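Local atomic coordinates of antibiotic resistance protein (Deinococcus radiodurans, PDB entry 2VLI), a protein that is a tunicamycin-resistance phosphotransferase of the P-loop NTPase superfamily that probably inactivates the antibiotic by phosphorylating it. Residues A[24-27]-A[31-34]; A[55-60]-A[89-94]. All blocks are in the same frame, centred on the assembly; numbering follows the deposited sequence.

Interaction 1: A[24-27]-A[31-34]; sequences TLHE and GSFV
A helix-to-strand contact held by one side-chain hydrogen bond joins His26, in the last turn of helix 20-28, to Ser32 and Val34, where the chain enters the edge strand 33-34 of the parallel sheet. In a P-loop NTPase fold this is the turn from the helix after the P-loop into the next strand. The evidence is the bond from His26 ND1 to Ser32 OG, 2.7 Å long with an angle of 148° at the hydrogen. The hydroxyl oxygen lies 22° out of the imidazole plane, so the donor is met at the ring's edge but not squarely. The ring gets there because CG is anti to the backbone N of His26 (chi1 177°), which swings the imidazole off the helix toward the strand. Its CE1 also comes edge-on, in the ring plane, to the carbonyl oxygen of Ser32, with CE1 and O 3.0 Å apart. On the serine side, OG also bonds to the carbonyl O of Leu29, so the hydroxyl receives from the histidine and gives to the turn, which should fix its rotation. Beyond this polar pair, one methyl of Val34 packs at the root of the histidine: CG2 lies 3.6 Å from His26 CB, against the start of the ring. Ile81 of strand 80-84 touches both His26 and Ser32, Phe33 makes backbone hydrogen bonds with Pro79 and Ile81, and Leu25 reaches Ala162 of helix 158-169.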
loop_
_atom_site.group_PDB
_atom_site.type_symbol
_atom_site.label_atom_id
_atom_site.label_comp_id
_atom_site.label_asym_id
_atom_site.label_seq_id
_atom_site.Cartn_x
_atom_site.Cartn_y
_atom_site.Cartn_z
ATOM N N THR A 24 8.500 -4.594 -26.022
ATOM C CA THR A 24 8.756 -3.497 -26.965
ATOM C C THR A 24 10.112 -2.832 -26.794
ATOM O O THR A 24 10.789 -2.516 -27.785
ATOM C CB THR A 24 7.658 -2.409 -26.831
ATOM O OG1 THR A 24 6.386 -3.060 -26.835
ATOM C CG2 THR A 24 7.751 -1.379 -27.958
ATOM N N LEU A 25 10.509 -2.591 -25.549
ATOM C CA LEU A 25 11.774 -1.961 -25.282
ATOM C C LEU A 25 12.860 -2.909 -25.691
ATOM O O LEU A 25 13.876 -2.500 -26.239
ATOM C CB LEU A 25 11.966 -1.664 -23.792
ATOM C CG LEU A 25 11.425 -0.350 -23.257
ATOM C CD1 LEU A 25 11.291 -0.442 -21.741
ATOM C CD2 LEU A 25 12.305 0.840 -23.703
ATOM N N HIS A 26 12.655 -4.176 -25.368
ATOM C CA HIS A 26 13.610 -5.214 -25.716
ATOM C C HIS A 26 13.859 -5.243 -27.228
ATOM O O HIS A 26 15.010 -5.240 -27.660
ATOM C CB HIS A 26 13.137 -6.573 -25.246
ATOM C CG HIS A 26 14.063 -7.681 -25.644
ATOM N ND1 HIS A 26 15.421 -7.613 -25.431
ATOM C CD2 HIS A 26 13.838 -8.839 -26.313
ATOM C CE1 HIS A 26 15.988 -8.711 -25.904
ATOM N NE2 HIS A 26 15.048 -9.470 -26.446
ATOM N N GLU A 27 12.771 -5.240 -27.999
ATOM C CA GLU A 27 12.846 -5.310 -29.478
ATOM C C GLU A 27 13.563 -4.112 -30.086
ATOM O O GLU A 27 14.058 -4.202 -31.202
ATOM C CB GLU A 27 11.474 -5.370 -30.107
ATOM C CG GLU A 27 10.587 -6.547 -29.778
ATOM C CD GLU A 27 9.137 -6.336 -30.320
ATOM O OE1 GLU A 27 8.682 -5.157 -30.450
ATOM O OE2 GLU A 27 8.450 -7.348 -30.646
ATOM N N GLY A 31 21.041 -5.744 -27.912
ATOM C CA GLY A 31 21.913 -6.188 -26.806
ATOM C C GLY A 31 21.184 -6.326 -25.465
ATOM O O GLY A 31 21.769 -6.783 -24.477
ATOM N N SER A 32 19.923 -5.914 -25.421
ATOM C CA SER A 32 19.160 -5.883 -24.185
ATOM C C SER A 32 18.686 -7.281 -23.792
ATOM O O SER A 32 18.688 -8.199 -24.584
ATOM C CB SER A 32 17.969 -4.905 -24.298
ATOM O OG SER A 32 16.962 -5.382 -25.174
ATOM N N PHE A 33 18.351 -7.457 -22.521
ATOM C CA PHE A 33 17.943 -8.773 -22.028
ATOM C C PHE A 33 16.803 -8.551 -21.050
ATOM O O PHE A 33 16.900 -7.652 -20.220
ATOM C CB PHE A 33 19.125 -9.485 -21.343
ATOM C CG PHE A 33 18.781 -10.833 -20.753
ATOM C CD1 PHE A 33 18.483 -10.959 -19.401
ATOM C CD2 PHE A 33 18.803 -11.979 -21.535
ATOM C CE1 PHE A 33 18.179 -12.198 -18.844
ATOM C CE2 PHE A 33 18.481 -13.207 -20.997
ATOM C CZ PHE A 33 18.177 -13.323 -19.633
ATOM N N VAL A 34 15.748 -9.345 -21.182
ATOM C CA VAL A 34 14.619 -9.285 -20.300
ATOM C C VAL A 34 14.805 -10.282 -19.134
ATOM O O VAL A 34 14.750 -11.498 -19.295
ATOM C CB VAL A 34 13.288 -9.536 -21.034
ATOM C CG1 VAL A 34 12.143 -9.345 -20.080
ATOM C CG2 VAL A 34 13.080 -8.562 -22.224
#

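Interaction 2: A[55-60]-A[89-94]; sequences PQEHPM and TARHRR
Within the P-loop NTPase fold, this contact packs helix 89-101, which follows strand 80-84, against the 3-10 turn 55-57 in the loop ahead of helix 61-75. Arg91 carries the helix side of it, and Gln56 and Glu57 carry the turn. The carboxylate of Glu57 stacks over one face of the Arg91 guanidinium, the two planes only 25° apart, with Glu57 OE2 3.8 Å above the centre. This is a long salt bridge: Glu57 OE1 and Arg91 NE are 3.9 Å apart, and with the oxygen set above the guanidinium rather than in line with a donor hydrogen, the pair is electrostatic and not a hydrogen bond. Glu57 reaches this position through a turn about its CB-CG bond (chi2 -87°), which folds the carboxylate across the arginine. At the guanidinium edge, Arg91 NH1 gives a weak hydrogen bond of 3.5 Å to the backbone O of Gln56. The arginine thus meets one acceptor at its rim and a charge over its face, while Ile86 adds apolar contact beside it. Past the turn, His58 ND1 accepts from the backbone N of Met60 (a selenomethionine) at 2.9 Å, a cap at the approach to helix 61-75. On helix 89-101, Arg93 forms a salt bridge with Asp137 of the second subunit. Alongside the weak bond, Gln56 CB lies in the guanidinium plane at its edge, 3.6 Å from Arg91 NH1.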
loop_
_atom_site.group_PDB
_atom_site.type_symbol
_atom_site.label_atom_id
_atom_site.label_comp_id
_atom_site.label_asym_id
_atom_site.label_seq_id
_atom_site.Cartn_x
_atom_site.Cartn_y
_atom_site.Cartn_z
ATOM N N PRO A 55 4.211 -17.059 -5.176
ATOM C CA PRO A 55 5.662 -17.293 -5.149
ATOM C C PRO A 55 6.450 -16.042 -4.803
ATOM O O PRO A 55 7.421 -16.140 -4.082
ATOM C CB PRO A 55 5.965 -17.744 -6.580
ATOM C CG PRO A 55 4.756 -18.401 -7.013
ATOM C CD PRO A 55 3.629 -17.556 -6.436
ATOM N N GLN A 56 5.991 -14.868 -5.256
ATOM C CA GLN A 56 6.691 -13.622 -4.963
ATOM C C GLN A 56 6.504 -13.144 -3.549
ATOM O O GLN A 56 7.057 -12.120 -3.174
ATOM C CB GLN A 56 6.292 -12.512 -5.930
ATOM C CG GLN A 56 6.417 -12.914 -7.364
ATOM C CD GLN A 56 6.419 -11.721 -8.298
ATOM O OE1 GLN A 56 5.780 -10.686 -8.014
ATOM N NE2 GLN A 56 7.163 -11.845 -9.411
ATOM N N GLU A 57 5.787 -13.913 -2.744
ATOM C CA GLU A 57 5.738 -13.707 -1.289
ATOM C C GLU A 57 6.657 -14.643 -0.517
ATOM O O GLU A 57 6.700 -14.588 0.713
ATOM C CB GLU A 57 4.310 -13.908 -0.779
ATOM C CG GLU A 57 3.256 -13.151 -1.581
ATOM C CD GLU A 57 3.022 -11.725 -1.129
ATOM O OE1 GLU A 57 3.701 -11.278 -0.165
ATOM O OE2 GLU A 57 2.152 -11.046 -1.757
ATOM N N HIS A 58 7.393 -15.503 -1.225
ATOM C CA HIS A 58 8.353 -16.395 -0.575
ATOM C C HIS A 58 9.405 -15.513 0.075
ATOM O O HIS A 58 9.930 -14.614 -0.565
ATOM C CB HIS A 58 8.982 -17.319 -1.603
ATOM C CG HIS A 58 9.848 -18.396 -1.012
ATOM N ND1 HIS A 58 11.007 -18.130 -0.312
ATOM C CD2 HIS A 58 9.701 -19.742 -0.999
ATOM C CE1 HIS A 58 11.551 -19.269 0.080
ATOM N NE2 HIS A 58 10.784 -20.263 -0.338
ATOM N N PRO A 59 9.715 -15.735 1.348
ATOM C CA PRO A 59 10.730 -14.952 2.024
ATOM C C PRO A 59 12.111 -14.837 1.379
ATOM O O PRO A 59 12.820 -13.900 1.638
ATOM C CB PRO A 59 10.848 -15.666 3.367
ATOM C CG PRO A 59 9.504 -16.236 3.599
ATOM C CD PRO A 59 9.073 -16.698 2.268
HETATM N N MSE A 60 12.517 -15.816 0.580
HETATM C CA MSE A 60 13.818 -15.809 -0.110
HETATM C C MSE A 60 13.748 -15.163 -1.513
HETATM O O MSE A 60 14.783 -14.912 -2.113
HETATM C CB MSE A 60 14.334 -17.260 -0.280
HETATM C CG MSE A 60 14.479 -18.031 1.025
HETATM SE SE MSE A 60 15.616 -17.019 2.251
HETATM C CE MSE A 60 17.147 -17.378 1.308
ATOM N N THR A 89 3.678 -1.728 -0.584
ATOM C CA THR A 89 4.616 -0.688 -0.311
ATOM C C THR A 89 5.822 -1.265 0.445
ATOM O O THR A 89 6.956 -0.912 0.204
ATOM C CB THR A 89 3.946 0.419 0.524
ATOM O OG1 THR A 89 3.024 1.128 -0.313
ATOM C CG2 THR A 89 4.996 1.328 1.122
ATOM N N ALA A 90 5.567 -2.175 1.369
ATOM C CA ALA A 90 6.641 -2.787 2.136
ATOM C C ALA A 90 7.570 -3.663 1.230
ATOM O O ALA A 90 8.789 -3.557 1.323
ATOM C CB ALA A 90 6.066 -3.618 3.318
ATOM N N ARG A 91 7.002 -4.487 0.364
ATOM C CA ARG A 91 7.823 -5.275 -0.593
ATOM C C ARG A 91 8.572 -4.332 -1.557
ATOM O O ARG A 91 9.729 -4.551 -1.837
ATOM C CB ARG A 91 7.018 -6.305 -1.402
ATOM C CG ARG A 91 6.836 -7.707 -0.717
ATOM C CD ARG A 91 6.252 -8.803 -1.658
ATOM N NE ARG A 91 5.036 -8.292 -2.270
ATOM C CZ ARG A 91 4.482 -8.631 -3.451
ATOM N NH1 ARG A 91 4.976 -9.568 -4.257
ATOM N NH2 ARG A 91 3.389 -7.974 -3.833
ATOM N N HIS A 92 7.913 -3.264 -2.023
ATOM C CA HIS A 92 8.582 -2.268 -2.874
ATOM C C HIS A 92 9.810 -1.673 -2.176
ATOM O O HIS A 92 10.873 -1.544 -2.772
ATOM C CB HIS A 92 7.595 -1.155 -3.295
ATOM C CG HIS A 92 8.207 -0.102 -4.166
ATOM N ND1 HIS A 92 8.517 -0.322 -5.501
ATOM C CD2 HIS A 92 8.598 1.165 -3.887
ATOM C CE1 HIS A 92 9.072 0.777 -5.998
ATOM N NE2 HIS A 92 9.127 1.695 -5.045
ATOM N N ARG A 93 9.669 -1.305 -0.904
ATOM C CA ARG A 93 10.782 -0.687 -0.220
ATOM C C ARG A 93 11.927 -1.664 -0.071
ATOM O O ARG A 93 13.067 -1.304 -0.199
ATOM C CB ARG A 93 10.372 -0.115 1.154
ATOM C CG ARG A 93 11.560 0.485 1.934
ATOM C CD ARG A 93 12.573 1.346 1.111
ATOM N NE ARG A 93 12.114 2.692 0.736
ATOM C CZ ARG A 93 12.398 3.812 1.401
ATOM N NH1 ARG A 93 13.130 3.766 2.515
ATOM N NH2 ARG A 93 11.945 4.987 0.946
ATOM N N ARG A 94 11.579 -2.903 0.238
ATOM C CA ARG A 94 12.530 -3.998 0.472
ATOM C C ARG A 94 13.387 -4.203 -0.773
ATOM O O ARG A 94 14.617 -4.281 -0.692
ATOM C CB ARG A 94 11.779 -5.282 0.845
ATOM C CG ARG A 94 11.397 -5.382 2.359
ATOM C CD ARG A 94 11.233 -6.866 2.850
ATOM N NE ARG A 94 9.942 -7.454 2.454
ATOM C CZ ARG A 94 8.768 -7.191 3.034
ATOM N NH1 ARG A 94 8.684 -6.348 4.063
ATOM N NH2 ARG A 94 7.651 -7.766 2.564
#

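In the fold
From the N terminus, the chain passes strand 7-11 and helix 20-28 and closes interaction 1 at once, across the three residues between its segments, bringing the helix end to edge strand 33-34. Interaction 2 opens only afterwards: its 28 intervening residues include helix 61-75 and strand 80-84, and it returns helix 89-101 to the loop after helix 38-46. The two contacts are therefore in series, neither enclosing nor crossing the other. The centres of interactions 1 and 2 are 25 Å apart, on opposite sides of the chain's centre, and their nearest atoms are about 12 Å apart. Strand 80-84 connects them: it lies beside interaction 1 in the sheet and leads on into helix 89-101 of interaction 2.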